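Local coordinates for SnoaL-like domain-containing protein (Kribbella flavida, PDB 5EVH), which is of unknown function but adopts the SnoaL-like, NTF2-type fold, a family whose relatives include enzymes that act on small molecules, and is seen as a pair of identical subunits, at residues T75-Y80 with A93-V98; T11-H16 with S64-A69; R29-G34 with D45-F50. All coordinates share one frame; numbering follows the deposited sequence.

Contact 1: T75-Y80 with A93-V98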
loop_
_atom_site.group_PDB
_atom_site.type_symbol
_atom_site.label_atom_id
_atom_site.label_comp_id
_atom_site.label_asym_id
_atom_site.label_seq_id
_atom_site.Cartn_x
_atom_site.Cartn_y
_atom_site.Cartn_z
ATOM N N THR A 75 -7.292 12.656 -8.100
ATOM C CA THR A 75 -6.537 11.724 -7.261
ATOM C C THR A 75 -6.203 10.495 -8.061
ATOM O O THR A 75 -6.881 10.162 -9.050
ATOM C CB THR A 75 -7.281 11.255 -5.992
ATOM O OG1 THR A 75 -8.448 10.532 -6.364
ATOM C CG2 THR A 75 -7.632 12.451 -5.049
ATOM N N ALA A 76 -5.164 9.793 -7.595
ATOM C CA ALA A 76 -4.724 8.587 -8.236
ATOM C C ALA A 76 -4.282 7.629 -7.147
ATOM O O ALA A 76 -3.835 8.034 -6.060
ATOM C CB ALA A 76 -3.567 8.854 -9.252
ATOM N N LEU A 77 -4.343 6.351 -7.480
ATOM C CA LEU A 77 -3.954 5.307 -6.557
ATOM C C LEU A 77 -3.164 4.281 -7.367
ATOM O O LEU A 77 -3.636 3.796 -8.412
ATOM C CB LEU A 77 -5.231 4.691 -5.919
ATOM C CG LEU A 77 -5.009 3.722 -4.767
ATOM C CD1 LEU A 77 -4.307 4.447 -3.560
ATOM C CD2 LEU A 77 -6.391 3.132 -4.304
ATOM N N LEU A 78 -1.965 3.954 -6.915
ATOM C CA LEU A 78 -1.228 2.943 -7.664
ATOM C C LEU A 78 -0.436 2.042 -6.740
ATOM O O LEU A 78 -0.145 2.384 -5.580
ATOM C CB LEU A 78 -0.286 3.535 -8.661
ATOM C CG LEU A 78 0.523 4.713 -8.288
ATOM C CD1 LEU A 78 1.873 4.137 -8.204
ATOM C CD2 LEU A 78 0.474 5.551 -9.505
HETATM N N MSE A 79 -0.167 0.849 -7.263
HETATM C CA MSE A 79 0.620 -0.134 -6.495
HETATM C C MSE A 79 1.656 -0.684 -7.477
HETATM O O MSE A 79 1.322 -0.979 -8.653
HETATM C CB MSE A 79 -0.266 -1.231 -5.971
HETATM C CG MSE A 79 0.616 -2.283 -5.210
HETATM SE SE MSE A 79 -0.439 -3.788 -4.495
HETATM C CE MSE A 79 -1.458 -2.810 -3.054
ATOM N N TYR A 80 2.922 -0.804 -7.029
ATOM C CA TYR A 80 4.000 -1.237 -7.898
ATOM C C TYR A 80 4.934 -2.134 -7.102
ATOM O O TYR A 80 5.063 -2.022 -5.883
ATOM C CB TYR A 80 4.761 -0.048 -8.546
ATOM C CG TYR A 80 5.249 0.988 -7.573
ATOM C CD1 TYR A 80 4.467 2.094 -7.258
ATOM C CD2 TYR A 80 6.498 0.860 -6.984
ATOM C CE1 TYR A 80 4.944 3.068 -6.371
ATOM C CE2 TYR A 80 6.990 1.816 -6.100
ATOM C CZ TYR A 80 6.191 2.909 -5.792
ATOM O OH TYR A 80 6.655 3.863 -4.898
ATOM N N ALA A 93 2.532 1.117 -2.265
ATOM C CA ALA A 93 1.307 1.696 -2.819
ATOM C C ALA A 93 1.306 3.194 -2.530
ATOM O O ALA A 93 1.799 3.623 -1.465
ATOM C CB ALA A 93 0.047 1.052 -2.164
ATOM N N GLU A 94 0.760 3.996 -3.471
ATOM C CA GLU A 94 0.769 5.437 -3.330
ATOM C C GLU A 94 -0.604 5.976 -3.626
ATOM O O GLU A 94 -1.233 5.589 -4.635
ATOM C CB GLU A 94 1.781 6.176 -4.303
ATOM C CG GLU A 94 3.197 5.792 -4.004
ATOM C CD GLU A 94 4.184 6.400 -5.023
ATOM O OE1 GLU A 94 3.673 7.061 -5.932
ATOM O OE2 GLU A 94 5.433 6.218 -4.898
ATOM N N HIS A 95 -1.035 6.934 -2.789
ATOM C CA HIS A 95 -2.269 7.650 -3.012
ATOM C C HIS A 95 -1.859 9.095 -3.278
ATOM O O HIS A 95 -1.223 9.716 -2.412
ATOM C CB HIS A 95 -3.180 7.560 -1.791
ATOM C CG HIS A 95 -4.419 8.411 -1.912
ATOM N ND1 HIS A 95 -4.972 9.080 -0.836
ATOM C CD2 HIS A 95 -5.248 8.660 -2.971
ATOM C CE1 HIS A 95 -6.070 9.726 -1.224
ATOM N NE2 HIS A 95 -6.244 9.511 -2.524
ATOM N N LEU A 96 -2.175 9.627 -4.461
ATOM C CA LEU A 96 -1.691 10.954 -4.871
ATOM C C LEU A 96 -2.866 11.896 -5.069
ATOM O O LEU A 96 -3.900 11.513 -5.628
ATOM C CB LEU A 96 -0.912 10.896 -6.199
ATOM C CG LEU A 96 0.301 9.964 -6.175
ATOM C CD1 LEU A 96 -0.149 8.574 -6.594
ATOM C CD2 LEU A 96 1.394 10.505 -7.086
ATOM N N THR A 97 -2.690 13.139 -4.650
ATOM C CA THR A 97 -3.613 14.212 -4.997
ATOM C C THR A 97 -2.897 15.139 -5.945
ATOM O O THR A 97 -1.762 15.546 -5.674
ATOM C CB THR A 97 -4.014 15.005 -3.728
ATOM O OG1 THR A 97 -4.554 14.059 -2.798
ATOM C CG2 THR A 97 -4.990 16.099 -4.023
ATOM N N VAL A 98 -3.571 15.551 -7.020
ATOM C CA VAL A 98 -2.893 16.275 -8.095
ATOM C C VAL A 98 -3.744 17.476 -8.456
ATOM O O VAL A 98 -4.942 17.313 -8.707
ATOM C CB VAL A 98 -2.706 15.386 -9.338
ATOM C CG1 VAL A 98 -2.090 16.242 -10.483
ATOM C CG2 VAL A 98 -1.873 14.085 -8.967
HETATM O O HOH W 1 -8.761 8.872 -4.089
#

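Contact 2: T11-H16 with S64-A69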
loop_
_atom_site.group_PDB
_atom_site.type_symbol
_atom_site.label_atom_id
_atom_site.label_comp_id
_atom_site.label_asym_id
_atom_site.label_seq_id
_atom_site.Cartn_x
_atom_site.Cartn_y
_atom_site.Cartn_z
ATOM N N THR A 11 -0.428 12.197 -14.497
ATOM C CA THR A 11 0.651 12.848 -13.749
ATOM C C THR A 11 1.382 11.860 -12.836
ATOM O O THR A 11 2.634 11.832 -12.773
ATOM C CB THR A 11 0.060 14.001 -12.936
ATOM O OG1 THR A 11 -0.362 15.009 -13.864
ATOM C CG2 THR A 11 1.074 14.575 -11.974
ATOM N N ALA A 12 0.610 11.051 -12.094
ATOM C CA ALA A 12 1.187 10.056 -11.205
ATOM C C ALA A 12 2.119 9.119 -11.954
ATOM O O ALA A 12 3.216 8.817 -11.473
ATOM C CB ALA A 12 0.038 9.260 -10.534
ATOM N N LEU A 13 1.660 8.566 -13.111
ATOM C CA LEU A 13 2.510 7.630 -13.858
ATOM C C LEU A 13 3.724 8.348 -14.507
ATOM O O LEU A 13 4.786 7.743 -14.647
ATOM C CB LEU A 13 1.701 6.910 -14.936
ATOM C CG LEU A 13 0.609 5.968 -14.356
ATOM C CD1 LEU A 13 -0.256 5.412 -15.524
ATOM C CD2 LEU A 13 1.314 4.832 -13.618
ATOM N N ALA A 14 3.571 9.605 -14.950
ATOM C CA ALA A 14 4.717 10.334 -15.529
ATOM C C ALA A 14 5.794 10.570 -14.468
ATOM O O ALA A 14 6.995 10.363 -14.726
ATOM C CB ALA A 14 4.225 11.663 -16.134
ATOM N N TYR A 15 5.350 10.968 -13.261
ATOM C CA TYR A 15 6.209 11.086 -12.086
ATOM C C TYR A 15 6.877 9.748 -11.783
ATOM O O TYR A 15 8.100 9.657 -11.652
ATOM C CB TYR A 15 5.345 11.535 -10.883
ATOM C CG TYR A 15 6.088 11.347 -9.611
ATOM C CD1 TYR A 15 7.076 12.283 -9.227
ATOM C CD2 TYR A 15 5.859 10.238 -8.814
ATOM C CE1 TYR A 15 7.805 12.077 -8.072
ATOM C CE2 TYR A 15 6.564 10.049 -7.656
ATOM C CZ TYR A 15 7.556 10.964 -7.326
ATOM O OH TYR A 15 8.277 10.784 -6.192
ATOM N N HIS A 16 6.083 8.678 -11.738
ATOM C CA HIS A 16 6.628 7.378 -11.361
ATOM C C HIS A 16 7.688 6.933 -12.361
ATOM O O HIS A 16 8.749 6.429 -11.998
ATOM C CB HIS A 16 5.474 6.369 -11.320
ATOM C CG HIS A 16 5.906 4.985 -10.983
ATOM N ND1 HIS A 16 6.210 4.601 -9.691
ATOM C CD2 HIS A 16 6.111 3.894 -11.771
ATOM C CE1 HIS A 16 6.565 3.320 -9.698
ATOM N NE2 HIS A 16 6.522 2.876 -10.942
ATOM N N SER A 64 11.366 -2.438 -11.290
ATOM C CA SER A 64 10.029 -2.149 -10.738
ATOM C C SER A 64 9.016 -2.513 -11.803
ATOM O O SER A 64 9.359 -2.624 -12.976
ATOM C CB SER A 64 9.833 -0.667 -10.352
ATOM O OG SER A 64 9.947 0.182 -11.520
ATOM N N ALA A 65 7.743 -2.597 -11.409
ATOM C CA ALA A 65 6.661 -2.861 -12.345
ATOM C C ALA A 65 5.403 -2.374 -11.688
ATOM O O ALA A 65 5.192 -2.669 -10.514
ATOM C CB ALA A 65 6.548 -4.369 -12.652
ATOM N N VAL A 66 4.577 -1.656 -12.440
ATOM C CA VAL A 66 3.262 -1.223 -11.935
ATOM C C VAL A 66 2.332 -2.424 -11.907
ATOM O O VAL A 66 2.238 -3.166 -12.891
ATOM C CB VAL A 66 2.715 -0.108 -12.836
ATOM C CG1 VAL A 66 1.270 0.312 -12.376
ATOM C CG2 VAL A 66 3.639 1.155 -12.702
ATOM N N LEU A 67 1.717 -2.688 -10.763
ATOM C CA LEU A 67 0.771 -3.799 -10.618
ATOM C C LEU A 67 -0.659 -3.361 -10.837
ATOM O O LEU A 67 -1.488 -4.166 -11.332
ATOM C CB LEU A 67 0.897 -4.423 -9.221
ATOM C CG LEU A 67 2.339 -4.857 -8.902
ATOM C CD1 LEU A 67 2.430 -5.443 -7.464
ATOM C CD2 LEU A 67 2.862 -5.879 -9.885
ATOM N N SER A 68 -0.980 -2.102 -10.485
ATOM C CA SER A 68 -2.363 -1.634 -10.584
ATOM C C SER A 68 -2.321 -0.121 -10.502
ATOM O O SER A 68 -1.485 0.413 -9.775
ATOM C CB SER A 68 -3.198 -2.217 -9.415
ATOM O OG SER A 68 -4.580 -1.874 -9.539
ATOM N N ALA A 69 -3.165 0.564 -11.278
ATOM C CA ALA A 69 -3.167 2.026 -11.244
ATOM C C ALA A 69 -4.525 2.528 -11.687
ATOM O O ALA A 69 -5.001 2.093 -12.739
ATOM C CB ALA A 69 -2.078 2.588 -12.184
HETATM O O HOH W 2 7.337 0.627 -12.298
#

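Contact 3: R29-G34 with D45-F50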
loop_
_atom_site.group_PDB
_atom_site.type_symbol
_atom_site.label_atom_id
_atom_site.label_comp_id
_atom_site.label_asym_id
_atom_site.label_seq_id
_atom_site.Cartn_x
_atom_site.Cartn_y
_atom_site.Cartn_z
ATOM N N ARG A 29 9.361 18.038 -11.661
ATOM C CA ARG A 29 8.408 18.879 -12.376
ATOM C C ARG A 29 6.994 18.602 -11.947
ATOM O O ARG A 29 6.116 19.443 -12.169
ATOM C CB ARG A 29 8.425 18.634 -13.906
ATOM C CG ARG A 29 9.652 18.979 -14.666
ATOM C CD ARG A 29 9.363 18.673 -16.183
ATOM N NE ARG A 29 10.567 18.902 -16.957
ATOM C CZ ARG A 29 10.751 18.455 -18.185
ATOM N NH1 ARG A 29 9.783 17.729 -18.820
ATOM N NH2 ARG A 29 11.897 18.717 -18.777
ATOM N N HIS A 30 6.714 17.366 -11.508
ATOM C CA HIS A 30 5.355 16.990 -11.209
ATOM C C HIS A 30 5.027 17.122 -9.738
ATOM O O HIS A 30 3.953 16.682 -9.335
ATOM C CB HIS A 30 5.132 15.542 -11.642
ATOM C CG HIS A 30 5.306 15.335 -13.103
ATOM N ND1 HIS A 30 4.314 15.660 -14.016
ATOM C CD2 HIS A 30 6.343 14.826 -13.820
ATOM C CE1 HIS A 30 4.727 15.333 -15.238
ATOM N NE2 HIS A 30 5.953 14.828 -15.152
ATOM N N VAL A 31 5.909 17.724 -8.944
ATOM C CA VAL A 31 5.757 17.823 -7.488
ATOM C C VAL A 31 5.457 19.272 -7.109
ATOM O O VAL A 31 6.209 20.187 -7.487
ATOM C CB VAL A 31 7.035 17.349 -6.784
ATOM C CG1 VAL A 31 6.958 17.651 -5.239
ATOM C CG2 VAL A 31 7.250 15.842 -7.062
ATOM N N ALA A 32 4.414 19.493 -6.314
ATOM C CA ALA A 32 4.142 20.858 -5.853
ATOM C C ALA A 32 5.191 21.336 -4.840
ATOM O O ALA A 32 5.690 20.572 -4.020
ATOM C CB ALA A 32 2.766 20.945 -5.212
ATOM N N GLY A 33 5.510 22.632 -4.870
ATOM C CA GLY A 33 6.449 23.167 -3.868
ATOM C C GLY A 33 6.042 22.885 -2.439
ATOM O O GLY A 33 6.899 22.691 -1.557
ATOM N N GLY A 34 4.738 22.890 -2.160
ATOM C CA GLY A 34 4.273 22.649 -0.803
ATOM C C GLY A 34 3.777 21.210 -0.604
ATOM O O GLY A 34 2.906 20.996 0.245
ATOM N N ASP A 45 7.378 17.599 4.595
ATOM C CA ASP A 45 6.739 18.792 4.036
ATOM C C ASP A 45 7.645 19.547 3.080
ATOM O O ASP A 45 8.744 19.968 3.458
ATOM C CB ASP A 45 6.320 19.761 5.163
ATOM C CG ASP A 45 5.037 19.315 5.874
ATOM O OD1 ASP A 45 3.932 19.493 5.304
ATOM O OD2 ASP A 45 5.134 18.796 7.004
ATOM N N GLY A 46 7.153 19.808 1.879
ATOM C CA GLY A 46 7.862 20.700 0.982
ATOM C C GLY A 46 8.705 19.926 -0.011
ATOM O O GLY A 46 9.211 18.831 0.273
ATOM N N ALA A 47 8.836 20.488 -1.206
ATOM C CA ALA A 47 9.541 19.798 -2.278
ATOM C C ALA A 47 10.995 19.498 -1.923
ATOM O O ALA A 47 11.525 18.458 -2.346
ATOM C CB ALA A 47 9.460 20.624 -3.564
ATOM N N ASP A 48 11.681 20.395 -1.184
ATOM C CA ASP A 48 13.075 20.113 -0.816
ATOM C C ASP A 48 13.208 18.864 0.062
ATOM O O ASP A 48 14.069 17.995 -0.180
ATOM C CB ASP A 48 13.693 21.309 -0.087
ATOM C CG ASP A 48 14.014 22.461 -1.028
ATOM O OD1 ASP A 48 14.083 22.219 -2.250
ATOM O OD2 ASP A 48 14.206 23.603 -0.544
ATOM N N ALA A 49 12.447 18.813 1.162
ATOM C CA ALA A 49 12.459 17.613 1.996
ATOM C C ALA A 49 11.964 16.404 1.196
ATOM O O ALA A 49 12.457 15.277 1.372
ATOM C CB ALA A 49 11.594 17.827 3.240
ATOM N N PHE A 50 10.984 16.607 0.319
ATOM C CA PHE A 50 10.501 15.448 -0.430
ATOM C C PHE A 50 11.631 14.883 -1.301
ATOM O O PHE A 50 11.850 13.667 -1.361
ATOM C CB PHE A 50 9.286 15.839 -1.293
ATOM C CG PHE A 50 8.694 14.685 -2.023
ATOM C CD1 PHE A 50 7.987 13.702 -1.327
ATOM C CD2 PHE A 50 8.862 14.551 -3.414
ATOM C CE1 PHE A 50 7.449 12.590 -1.999
ATOM C CE2 PHE A 50 8.358 13.462 -4.076
ATOM C CZ PHE A 50 7.630 12.464 -3.407
HETATM O O HOH W 3 3.889 21.168 2.881
#

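Contact 1: T75-Y80 with A93-V98
The carbonyl oxygen Ala76 O takes a nearly straight bond from Leu96 N (2.8 Å, 173° at the hydrogen). His95 CA lies 3.4 Å from Ala76 O, a CA-H...O contact, and CD2 at the edge of the His95 ring also approaches this oxygen. The return bond from Ala76 N to Leu96 O completes this pair, and Leu78 with Glu94 repeats the pattern. Beyond it, Tyr80 OH donates to Glu94 OE2 at 2.7 Å, meeting it from 45° above the carboxylate plane; ring and carboxylate are almost perpendicular. Glu94 gets there on an extended chain whose CG lies anti to the carbonyl carbon (chi1 -64°). With a leucine in its place, the hydroxyl of buried Tyr80 would probably be left without this carboxylate acceptor. Leu78 CD2 meets Leu96 CD1 at 4.2 Å on this same face, where Ala12 of helix 7-20 packs. On the other face, a water joins Thr75 OG1 to His95 NE2, Leu77 CD1 rests against His95 CB (3.8 Å), and the second subunit packs on Leu77, Ala93 and His95. This is an antiparallel beta hairpin in the sheet of an NTF2-like fold, one face under a helix and the other at the dimer interface.

Contact 2: T11-H16 with S64-A69
The His16 imidazole and the Val66 side chain run antiparallel alongside one another, the ring reaching out from the helix and the valine in from the strand. Val66 CG2 comes obliquely to the CD2-NE2 bond of His16, 3.8 Å from NE2. His16 owes this reach to a CG that stands anti to its backbone N (chi1 178°), which carries the ring out from the helix toward the strand. Its outermost nitrogen, NE2, is met in the ring plane by a water at 2.7 Å; the same water lies 2.8 Å from Ser64 OG, so the polar link between helix and strand here runs through solvent and not through a direct bond. Another part of the ring meets Tyr80 of the neighbouring strand, with the planes about 50° apart.

One helical turn back, Leu13 presents CD2 to two strand residues, lying 4.3 Å from Ala69 CB and 4.4 Å from Val66 CG2. In an unbroken strand, residues three apart would point to opposite faces; here Leu67 and Ser68 both stand across from Met79, and that extra residue lets Val66 and Ala69 turn to the same helix. The segment axes stay 11.3 Å apart, and the touch is slight. A helix laid against a strand with a classic beta bulge, the outermost strand of this chain's sheet, is consistent with the cone-like alpha+beta barrel of NTF2 relatives.

Contact 3: R29-G34 with D45-F50
Gly33 O receives the amide of Ala47, the first residue of helix 47-58, with Ala47 N at 3.0 Å, and here the two segments are at their tightest. The donor comes from 44° above the carbonyl plane, away from a lone-pair direction, while Gly46 CA lies 3.4 Å from Gly33 O in a CA-H...O contact. Gly46, at the N-cap position, has a positive phi (97°) at which a CB would press on the carbonyl oxygen of Asp45. The Ala47 methyl, CB, sits 3.8 Å from Ala32 O and 4.2 Å from Val31 CG1. One turn along the helix, Phe50 is directed inward, CG anti to the backbone N (chi1 -177°), and its CE2 meets Val31 CG2 at 4.0 Å, the methyl coming at a slant to the ring. Tyr15 and Met28 also touch this ring, so the apolar end of the contact runs into the protein core.

Toward solvent the fit slackens. Gly34 bears no side chain, and a water lies 2.8 Å from Gly34 O and 2.9 Å from Asp45 OD1, though it cannot be taken to serve every acceptor near it. The other carboxylate oxygen of Asp45 forms a salt bridge with Arg43. The whole is a helix N-terminus, begun by a glycine N-cap and held by a backbone carbonyl from the chain corner ahead of strand 35-39, where this NTF2-like fold passes from strands 35-39 and 42-45 to helix 47-58.

In the fold
From the N terminus, helix 7-20 supplies the first half of contact 2, which closes only when the chain returns as strand 61-71. Contact 3 is nested inside that long loop: it closes a short excursion through strands 35-39 and 42-45 and sets the start of helix 47-58. Tyr15 bridges the two by packing on Val31 and Phe50. Contact 1 follows in series, pairing strands 75-84 and 92-99 as a hairpin. Its first strand lies next to 61-71, so backbone bonds of Met79 to Leu67 and Ser68 join it to contact 2. Contacts 1 and 3 do not touch, their centres being about 16 Å apart; helix 7-20 reaches both.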